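PDB 5AEG: sulfoquinovosidase from Escherichia coli, which hydrolyses sulfoquinovosyl diacylglycerides and simpler sulfoquinovosides to release sulfoquinovose, which the bacterium degrades as a source of carbon and sulfur. Local coordinates for residues A[436-441]-A[445-450]; A[304-309]-A[384-389]. All coordinates share one frame; numbering follows the deposited sequence.

Interaction 1: A[436-441]-A[445-450]; sequences CNYEAL and GKLGEI
The carbonyl oxygen L441 O, in the last turns of helix 422-444, accepts a nearly straight bond from the backbone of K446 (N to O 2.8 Å, 172° at the hydrogen) and also meets the hydroxyl of T444, which it shares with A440 O. The K446 bond belongs to a Schellman motif. G445, with its positive phi of 71°, turns the chain out of the helix, a conformation that glycine adopts easily because it has no CB. Beyond the turn, K446 O takes the amides of both E449 and I450, which keeps the loop compact. Branched aliphatic residues suit the space between helix and loop, where mostly carbon meets carbon. L447 crosses Y438 at about a right angle and spreads its methyls along the ring, CD1 3.5 Å from Y438 OH and CD2 3.7 Å from Y438 CE1. The same CD2 lies 3.7 Å from L441 CB. With CG of Y438 anti to the backbone N (chi1 177°), the far end of the ring comes up beside L447. Replacing Y438 by an alanine would remove the ring, and both L447 methyls would probably lose that neighbour and Y464 its edge-to-face partner. L441 CD1 meets I450 CG2 at 4.0 Å. L441 and I450 both also touch W402 of strand 401-404, and L441 reaches F452 of strand 451-454, while C436, N437, E439 and A440 pack on helix 380-395.

Interaction 2: A[304-309]-A[384-389]; sequences WNWKWN and AWFKEV
Within the TIM barrel of this family 31 glycosidase, W306 packs against F386 and V389 of helix 380-395 from the loop that also carries W304, a residue that binds the sulfolipid substrate. W306 is the centre of an inverse gamma turn, closed by K307 N and N305 O at 2.9 Å, and this tight bend presents its indole to the helix. The indole and the phenyl ring meet rim to rim, neither lying over the other's face, with planes at 76° and W306 CD1 3.7 Å from F386 CZ. W306 NE1 lies in the plane of the F386 ring, at its edge, but its hydrogen bond goes to the carbonyl oxygen of Y337, which gives the buried N-H a partner and should fix the rotation of the ring. Tryptophan suits this place because one side chain offers both a broad apolar surface and that donor. One face of the indole has W304 C 3.8 Å above its plane, offset toward the rim. The W306 side chain also approaches that of V302, another substrate-binding residue, and lies about 7 Å from the side chain of the nucleophile D405, so the packing lies close to the active site. The W306 carbonyl is bonded by the side-chain amide of N393. Valine suits position V389 because its short beta-branched side chain brings a methyl up from the helix: CG1, anti to the backbone N (chi1 168°), lies 3.9 Å from W306 O and 4.2 Å from W306 CB.

From the N terminus, the chain first passes through 304-309, the loop after strand 299-302, and then runs through helix 316-325, strand 329-334 and helix 343-351 before 384-389 closes interaction 2. Strand 401-404 follows, then helix 422-444, onto whose last turns the following loop folds back in interaction 1 just before strand 451-454. The two contacts are thus in series, neither nested nor crossed: interaction 2 spans 74 intervening residues, interaction 1 only three, the last of the helix. Their centres are 15 Å apart, and helices 380-395 and 422-444 join them: K387 CD packs 3.5 Å from A440 N, and K387 NZ forms a salt bridge with E443.

Interaction 1: A[436-441]-A[445-450]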
ATOM      1  N   CYS A 436     -14.171   7.224  -3.711  1.00 27.55           N
ATOM      2  CA  CYS A 436     -15.173   8.024  -2.982  1.00 26.59           C
ATOM      3  C   CYS A 436     -14.515   9.246  -2.376  1.00 27.79           C
ATOM      4  O   CYS A 436     -14.994  10.430  -2.499  1.00 24.65           O
ATOM      5  CB  CYS A 436     -15.835   7.155  -1.921  1.00 29.01           C
ATOM      6  SG  CYS A 436     -17.247   7.908  -1.049  1.00 29.53           S
ATOM      7  N   ASN A 437     -13.348   9.021  -1.774  1.00 27.13           N
ATOM      8  CA  ASN A 437     -12.534  10.105  -1.249  1.00 24.38           C
ATOM      9  C   ASN A 437     -12.033  11.081  -2.327  1.00 24.81           C
ATOM     10  O   ASN A 437     -12.168  12.322  -2.189  1.00 24.80           O
ATOM     11  CB  ASN A 437     -11.364   9.505  -0.403  1.00 26.10           C
ATOM     12  CG  ASN A 437     -11.830   8.946   0.950  1.00 22.89           C
ATOM     13  OD1 ASN A 437     -11.899   9.680   1.961  1.00 22.98           O
ATOM     14  ND2 ASN A 437     -12.113   7.641   0.999  1.00 22.07           N
ATOM     15  N   TYR A 438     -11.425  10.531  -3.383  1.00 26.09           N
ATOM     16  CA  TYR A 438     -10.865  11.318  -4.464  1.00 27.09           C
ATOM     17  C   TYR A 438     -11.972  12.195  -5.086  1.00 28.12           C
ATOM     18  O   TYR A 438     -11.761  13.356  -5.303  1.00 28.92           O
ATOM     19  CB  TYR A 438     -10.313  10.364  -5.530  1.00 28.21           C
ATOM     20  CG  TYR A 438      -9.781  11.014  -6.731  1.00 29.20           C
ATOM     21  CD1 TYR A 438      -8.487  11.445  -6.774  1.00 27.91           C
ATOM     22  CD2 TYR A 438     -10.617  11.262  -7.850  1.00 32.50           C
ATOM     23  CE1 TYR A 438      -7.990  12.089  -7.904  1.00 32.06           C
ATOM     24  CE2 TYR A 438     -10.125  11.894  -8.984  1.00 34.20           C
ATOM     25  CZ  TYR A 438      -8.819  12.303  -8.997  1.00 33.96           C
ATOM     26  OH  TYR A 438      -8.330  12.943 -10.109  1.00 39.71           O
ATOM     27  N   GLU A 439     -13.157  11.604  -5.330  1.00 28.02           N
ATOM     28  CA  GLU A 439     -14.298  12.374  -5.923  1.00 27.33           C
ATOM     29  C   GLU A 439     -14.805  13.459  -5.006  1.00 31.37           C
ATOM     30  O   GLU A 439     -15.114  14.578  -5.460  1.00 30.03           O
ATOM     31  CB  GLU A 439     -15.420  11.455  -6.445  1.00 28.37           C
ATOM     32  CG  GLU A 439     -14.959  10.782  -7.708  1.00 27.46           C
ATOM     33  CD  GLU A 439     -15.973   9.827  -8.357  1.00 29.60           C
ATOM     34  OE1 GLU A 439     -16.867   9.291  -7.721  1.00 32.90           O
ATOM     35  OE2 GLU A 439     -15.749   9.540  -9.524  1.00 38.77           O
ATOM     36  N   ALA A 440     -14.749  13.235  -3.707  1.00 26.82           N
ATOM     37  CA  ALA A 440     -15.110  14.272  -2.794  1.00 27.53           C
ATOM     38  C   ALA A 440     -14.230  15.498  -2.961  1.00 28.89           C
ATOM     39  O   ALA A 440     -14.714  16.638  -3.049  1.00 29.61           O
ATOM     40  CB  ALA A 440     -15.102  13.762  -1.365  1.00 28.48           C
ATOM     41  N   LEU A 441     -12.929  15.266  -3.107  1.00 27.51           N
ATOM     42  CA  LEU A 441     -12.006  16.347  -3.378  1.00 26.78           C
ATOM     43  C   LEU A 441     -12.207  16.914  -4.809  1.00 28.35           C
ATOM     44  O   LEU A 441     -12.143  18.137  -5.023  1.00 29.36           O
ATOM     45  CB  LEU A 441     -10.511  15.958  -3.272  1.00 25.40           C
ATOM     46  CG  LEU A 441      -9.858  15.898  -1.852  1.00 26.17           C
ATOM     47  CD1 LEU A 441     -10.632  15.072  -0.916  1.00 27.25           C
ATOM     48  CD2 LEU A 441      -8.421  15.390  -1.998  1.00 25.77           C
ATOM     49  N   GLY A 445     -13.185  20.969  -5.627  1.00 34.06           N
ATOM     50  CA  GLY A 445     -12.002  21.684  -6.107  1.00 34.52           C
ATOM     51  C   GLY A 445     -10.826  21.573  -5.177  1.00 37.79           C
ATOM     52  O   GLY A 445     -10.043  22.508  -5.103  1.00 38.81           O
ATOM     53  N   LYS A 446     -10.672  20.448  -4.454  1.00 32.41           N
ATOM     54  CA  LYS A 446      -9.624  20.425  -3.460  1.00 30.79           C
ATOM     55  C   LYS A 446      -8.447  19.493  -3.760  1.00 30.75           C
ATOM     56  O   LYS A 446      -7.577  19.295  -2.902  1.00 28.66           O
ATOM     57  CB  LYS A 446     -10.257  20.128  -2.091  1.00 31.86           C
ATOM     58  CG  LYS A 446     -11.226  21.215  -1.547  1.00 30.18           C
ATOM     59  CD  LYS A 446     -10.567  22.529  -1.279  1.00 32.14           C
ATOM     60  CE  LYS A 446     -11.570  23.515  -0.702  1.00 36.27           C
ATOM     61  NZ  LYS A 446     -10.843  24.436   0.141  1.00 38.22           N
ATOM     62  N   LEU A 447      -8.363  18.964  -4.972  1.00 31.37           N
ATOM     63  CA  LEU A 447      -7.191  18.197  -5.390  1.00 29.79           C
ATOM     64  C   LEU A 447      -5.957  19.068  -5.327  1.00 32.32           C
ATOM     65  O   LEU A 447      -5.991  20.207  -5.728  1.00 32.23           O
ATOM     66  CB  LEU A 447      -7.406  17.538  -6.766  1.00 31.64           C
ATOM     67  CG  LEU A 447      -8.391  16.368  -6.778  1.00 32.56           C
ATOM     68  CD1 LEU A 447      -8.697  15.882  -8.194  1.00 33.11           C
ATOM     69  CD2 LEU A 447      -7.955  15.176  -5.902  1.00 31.74           C
ATOM     70  N   GLY A 448      -4.868  18.583  -4.715  1.00 30.34           N
ATOM     71  CA  GLY A 448      -3.671  19.417  -4.520  1.00 26.86           C
ATOM     72  C   GLY A 448      -3.749  20.371  -3.336  1.00 30.34           C
ATOM     73  O   GLY A 448      -2.779  21.033  -3.023  1.00 28.83           O
ATOM     74  N   GLU A 449      -4.853  20.352  -2.591  1.00 30.28           N
ATOM     75  CA  GLU A 449      -4.994  21.191  -1.407  1.00 30.34           C
ATOM     76  C   GLU A 449      -5.301  20.401  -0.150  1.00 28.82           C
ATOM     77  O   GLU A 449      -4.859  20.760   0.953  1.00 30.14           O
ATOM     78  CB  GLU A 449      -6.120  22.272  -1.587  1.00 34.76           C
ATOM     79  CG  GLU A 449      -5.767  23.496  -2.446  1.00 44.49           C
ATOM     80  CD  GLU A 449      -7.038  24.247  -2.886  1.00 50.99           C
ATOM     81  OE1 GLU A 449      -7.849  24.614  -2.005  1.00 49.65           O
ATOM     82  OE2 GLU A 449      -7.267  24.379  -4.113  1.00 61.65           O
ATOM     83  N   ILE A 450      -6.142  19.400  -0.278  1.00 28.51           N
ATOM     84  CA  ILE A 450      -6.437  18.464   0.796  1.00 27.39           C
ATOM     85  C   ILE A 450      -5.701  17.149   0.538  1.00 23.91           C
ATOM     86  O   ILE A 450      -5.619  16.679  -0.596  1.00 26.45           O
ATOM     87  CB  ILE A 450      -7.982  18.245   0.897  1.00 26.26           C
ATOM     88  CG1 ILE A 450      -8.609  19.540   1.454  1.00 28.80           C
ATOM     89  CG2 ILE A 450      -8.402  17.042   1.744  1.00 26.86           C
ATOM     90  CD1 ILE A 450     -10.147  19.544   1.412  1.00 32.07           C
TER

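Interaction 2: A[304-309]-A[384-389]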
ATOM      1  N   TRP A 304     -17.283   5.680  15.718  1.00 24.86           N
ATOM      2  CA  TRP A 304     -17.442   5.594  14.273  1.00 22.61           C
ATOM      3  C   TRP A 304     -18.707   6.268  13.692  1.00 26.67           C
ATOM      4  O   TRP A 304     -19.586   5.628  13.075  1.00 25.02           O
ATOM      5  CB  TRP A 304     -17.321   4.134  13.813  1.00 25.43           C
ATOM      6  CG  TRP A 304     -15.959   3.519  13.971  1.00 25.27           C
ATOM      7  CD1 TRP A 304     -14.891   4.035  14.586  1.00 23.92           C
ATOM      8  CD2 TRP A 304     -15.557   2.249  13.488  1.00 26.11           C
ATOM      9  NE1 TRP A 304     -13.835   3.142  14.579  1.00 26.45           N
ATOM     10  CE2 TRP A 304     -14.239   2.040  13.896  1.00 25.90           C
ATOM     11  CE3 TRP A 304     -16.201   1.248  12.793  1.00 29.35           C
ATOM     12  CZ2 TRP A 304     -13.540   0.888  13.577  1.00 30.93           C
ATOM     13  CZ3 TRP A 304     -15.471   0.073  12.498  1.00 30.30           C
ATOM     14  CH2 TRP A 304     -14.179  -0.049  12.855  1.00 27.85           C
ATOM     15  N   ASN A 305     -18.834   7.555  13.935  1.00 26.63           N
ATOM     16  CA  ASN A 305     -19.865   8.365  13.322  1.00 26.03           C
ATOM     17  C   ASN A 305     -19.206   9.675  12.876  1.00 24.66           C
ATOM     18  O   ASN A 305     -18.793  10.451  13.709  1.00 26.82           O
ATOM     19  CB  ASN A 305     -21.003   8.616  14.331  1.00 27.72           C
ATOM     20  CG  ASN A 305     -22.260   9.148  13.638  1.00 30.04           C
ATOM     21  OD1 ASN A 305     -22.934   8.422  12.932  1.00 29.81           O
ATOM     22  ND2 ASN A 305     -22.473  10.428  13.717  1.00 32.44           N
ATOM     23  N   TRP A 306     -19.211   9.908  11.564  1.00 25.58           N
ATOM     24  CA  TRP A 306     -18.303  10.832  10.864  1.00 25.39           C
ATOM     25  C   TRP A 306     -18.884  12.258  10.804  1.00 25.79           C
ATOM     26  O   TRP A 306     -19.193  12.849   9.763  1.00 26.95           O
ATOM     27  CB  TRP A 306     -17.855  10.256   9.500  1.00 24.87           C
ATOM     28  CG  TRP A 306     -17.633   8.806   9.576  1.00 24.81           C
ATOM     29  CD1 TRP A 306     -18.256   7.841   8.838  1.00 26.53           C
ATOM     30  CD2 TRP A 306     -16.700   8.133  10.380  1.00 23.89           C
ATOM     31  NE1 TRP A 306     -17.819   6.611   9.180  1.00 23.50           N
ATOM     32  CE2 TRP A 306     -16.902   6.747  10.167  1.00 24.19           C
ATOM     33  CE3 TRP A 306     -15.794   8.548  11.369  1.00 25.05           C
ATOM     34  CZ2 TRP A 306     -16.155   5.806  10.780  1.00 25.65           C
ATOM     35  CZ3 TRP A 306     -15.047   7.590  11.990  1.00 24.98           C
ATOM     36  CH2 TRP A 306     -15.230   6.250  11.706  1.00 22.72           C
ATOM     37  N   LYS A 307     -18.908  12.818  12.015  1.00 25.02           N
ATOM     38  CA  LYS A 307     -19.330  14.171  12.221  1.00 31.57           C
ATOM     39  C   LYS A 307     -18.594  14.710  13.438  1.00 24.42           C
ATOM     40  O   LYS A 307     -18.359  13.968  14.415  1.00 27.22           O
ATOM     41  CB  LYS A 307     -20.829  14.106  12.456  1.00 37.26           C
ATOM     42  CG  LYS A 307     -21.601  15.401  12.492  1.00 49.46           C
ATOM     43  CD  LYS A 307     -23.080  15.106  12.098  1.00 59.80           C
ATOM     44  CE  LYS A 307     -23.760  13.827  12.702  1.00 63.68           C
ATOM     45  NZ  LYS A 307     -24.495  12.926  11.728  1.00 58.30           N
ATOM     46  N   TRP A 308     -18.261  15.984  13.410  1.00 27.56           N
ATOM     47  CA  TRP A 308     -17.498  16.647  14.504  1.00 27.36           C
ATOM     48  C   TRP A 308     -18.253  16.514  15.811  1.00 28.04           C
ATOM     49  O   TRP A 308     -19.433  16.764  15.849  1.00 27.96           O
ATOM     50  CB  TRP A 308     -17.255  18.141  14.158  1.00 26.15           C
ATOM     51  CG  TRP A 308     -16.918  18.983  15.282  1.00 26.68           C
ATOM     52  CD1 TRP A 308     -16.117  18.700  16.309  1.00 25.23           C
ATOM     53  CD2 TRP A 308     -17.450  20.271  15.537  1.00 26.96           C
ATOM     54  NE1 TRP A 308     -16.068  19.735  17.182  1.00 25.93           N
ATOM     55  CE2 TRP A 308     -16.874  20.724  16.740  1.00 27.82           C
ATOM     56  CE3 TRP A 308     -18.341  21.102  14.845  1.00 29.02           C
ATOM     57  CZ2 TRP A 308     -17.170  22.003  17.323  1.00 27.79           C
ATOM     58  CZ3 TRP A 308     -18.626  22.420  15.404  1.00 30.90           C
ATOM     59  CH2 TRP A 308     -18.029  22.830  16.643  1.00 26.99           C
ATOM     60  N   ASN A 309     -17.611  16.041  16.833  1.00 24.21           N
ATOM     61  CA  ASN A 309     -18.170  15.850  18.110  1.00 24.88           C
ATOM     62  C   ASN A 309     -17.730  17.042  18.995  1.00 26.76           C
ATOM     63  O   ASN A 309     -16.589  17.120  19.481  1.00 21.81           O
ATOM     64  CB  ASN A 309     -17.658  14.503  18.658  1.00 25.65           C
ATOM     65  CG  ASN A 309     -18.270  14.105  19.994  1.00 31.04           C
ATOM     66  OD1 ASN A 309     -18.371  14.920  20.925  1.00 29.09           O
ATOM     67  ND2 ASN A 309     -18.612  12.833  20.129  1.00 30.75           N
ATOM     68  N   ALA A 384     -22.869   8.098  -3.458  1.00 33.65           N
ATOM     69  CA  ALA A 384     -23.154   9.547  -3.490  1.00 32.51           C
ATOM     70  C   ALA A 384     -23.357  10.146  -2.129  1.00 28.38           C
ATOM     71  O   ALA A 384     -22.821  11.235  -1.829  1.00 31.03           O
ATOM     72  CB  ALA A 384     -24.395   9.867  -4.360  1.00 36.16           C
ATOM     73  N   TRP A 385     -24.133   9.442  -1.329  1.00 31.49           N
ATOM     74  CA  TRP A 385     -24.458   9.852   0.045  1.00 31.01           C
ATOM     75  C   TRP A 385     -23.205   9.949   0.909  1.00 34.92           C
ATOM     76  O   TRP A 385     -23.039  10.869   1.648  1.00 31.40           O
ATOM     77  CB  TRP A 385     -25.401   8.830   0.687  1.00 29.80           C
ATOM     78  CG  TRP A 385     -25.610   8.911   2.208  1.00 28.43           C
ATOM     79  CD1 TRP A 385     -26.316   9.859   2.922  1.00 32.96           C
ATOM     80  CD2 TRP A 385     -25.092   8.009   3.183  1.00 32.67           C
ATOM     81  NE1 TRP A 385     -26.271   9.579   4.260  1.00 32.59           N
ATOM     82  CE2 TRP A 385     -25.524   8.453   4.450  1.00 34.59           C
ATOM     83  CE3 TRP A 385     -24.340   6.839   3.111  1.00 30.38           C
ATOM     84  CZ2 TRP A 385     -25.210   7.780   5.607  1.00 33.58           C
ATOM     85  CZ3 TRP A 385     -24.035   6.177   4.256  1.00 29.74           C
ATOM     86  CH2 TRP A 385     -24.465   6.647   5.491  1.00 37.10           C
ATOM     87  N   PHE A 386     -22.386   8.899   0.871  1.00 34.64           N
ATOM     88  CA  PHE A 386     -21.199   8.858   1.710  1.00 30.28           C
ATOM     89  C   PHE A 386     -20.171   9.873   1.239  1.00 26.83           C
ATOM     90  O   PHE A 386     -19.507  10.499   2.043  1.00 32.08           O
ATOM     91  CB  PHE A 386     -20.635   7.428   1.756  1.00 29.78           C
ATOM     92  CG  PHE A 386     -19.931   7.112   3.026  1.00 27.89           C
ATOM     93  CD1 PHE A 386     -20.548   7.302   4.234  1.00 31.06           C
ATOM     94  CD2 PHE A 386     -18.632   6.651   3.028  1.00 27.52           C
ATOM     95  CE1 PHE A 386     -19.936   6.943   5.414  1.00 28.23           C
ATOM     96  CE2 PHE A 386     -17.981   6.376   4.216  1.00 25.39           C
ATOM     97  CZ  PHE A 386     -18.610   6.483   5.415  1.00 28.18           C
ATOM     98  N   LYS A 387     -20.040  10.067  -0.060  1.00 28.83           N
ATOM     99  CA  LYS A 387     -19.250  11.172  -0.561  1.00 27.72           C
ATOM    100  C   LYS A 387     -19.738  12.546  -0.009  1.00 30.14           C
ATOM    101  O   LYS A 387     -18.943  13.421   0.296  1.00 29.09           O
ATOM    102  CB  LYS A 387     -19.211  11.092  -2.071  1.00 28.60           C
ATOM    103  CG  LYS A 387     -18.552  12.296  -2.742  1.00 29.17           C
ATOM    104  CD  LYS A 387     -17.913  11.895  -4.061  1.00 31.97           C
ATOM    105  CE  LYS A 387     -18.784  11.134  -5.069  1.00 34.18           C
ATOM    106  NZ  LYS A 387     -19.912  11.962  -5.523  1.00 39.89           N
ATOM    107  N   GLU A 388     -21.055  12.738   0.147  1.00 31.84           N
ATOM    108  CA  GLU A 388     -21.570  13.988   0.760  1.00 31.94           C
ATOM    109  C   GLU A 388     -21.269  14.096   2.201  1.00 29.35           C
ATOM    110  O   GLU A 388     -21.033  15.204   2.713  1.00 31.18           O
ATOM    111  CB  GLU A 388     -23.121  14.183   0.545  1.00 36.00           C
ATOM    112  CG  GLU A 388     -23.461  14.404  -0.932  1.00 39.09           C
ATOM    113  CD  GLU A 388     -22.821  15.638  -1.576  1.00 43.28           C
ATOM    114  OE1 GLU A 388     -22.875  16.695  -0.894  1.00 40.38           O
ATOM    115  OE2 GLU A 388     -22.281  15.562  -2.745  1.00 40.79           O
ATOM    116  N   VAL A 389     -21.272  12.969   2.883  1.00 27.42           N
ATOM    117  CA  VAL A 389     -20.813  12.957   4.251  1.00 26.38           C
ATOM    118  C   VAL A 389     -19.392  13.536   4.309  1.00 28.25           C
ATOM    119  O   VAL A 389     -19.120  14.378   5.162  1.00 29.63           O
ATOM    120  CB  VAL A 389     -20.848  11.552   4.879  1.00 27.55           C
ATOM    121  CG1 VAL A 389     -20.095  11.496   6.186  1.00 32.45           C
ATOM    122  CG2 VAL A 389     -22.290  11.098   5.135  1.00 31.68           C
TER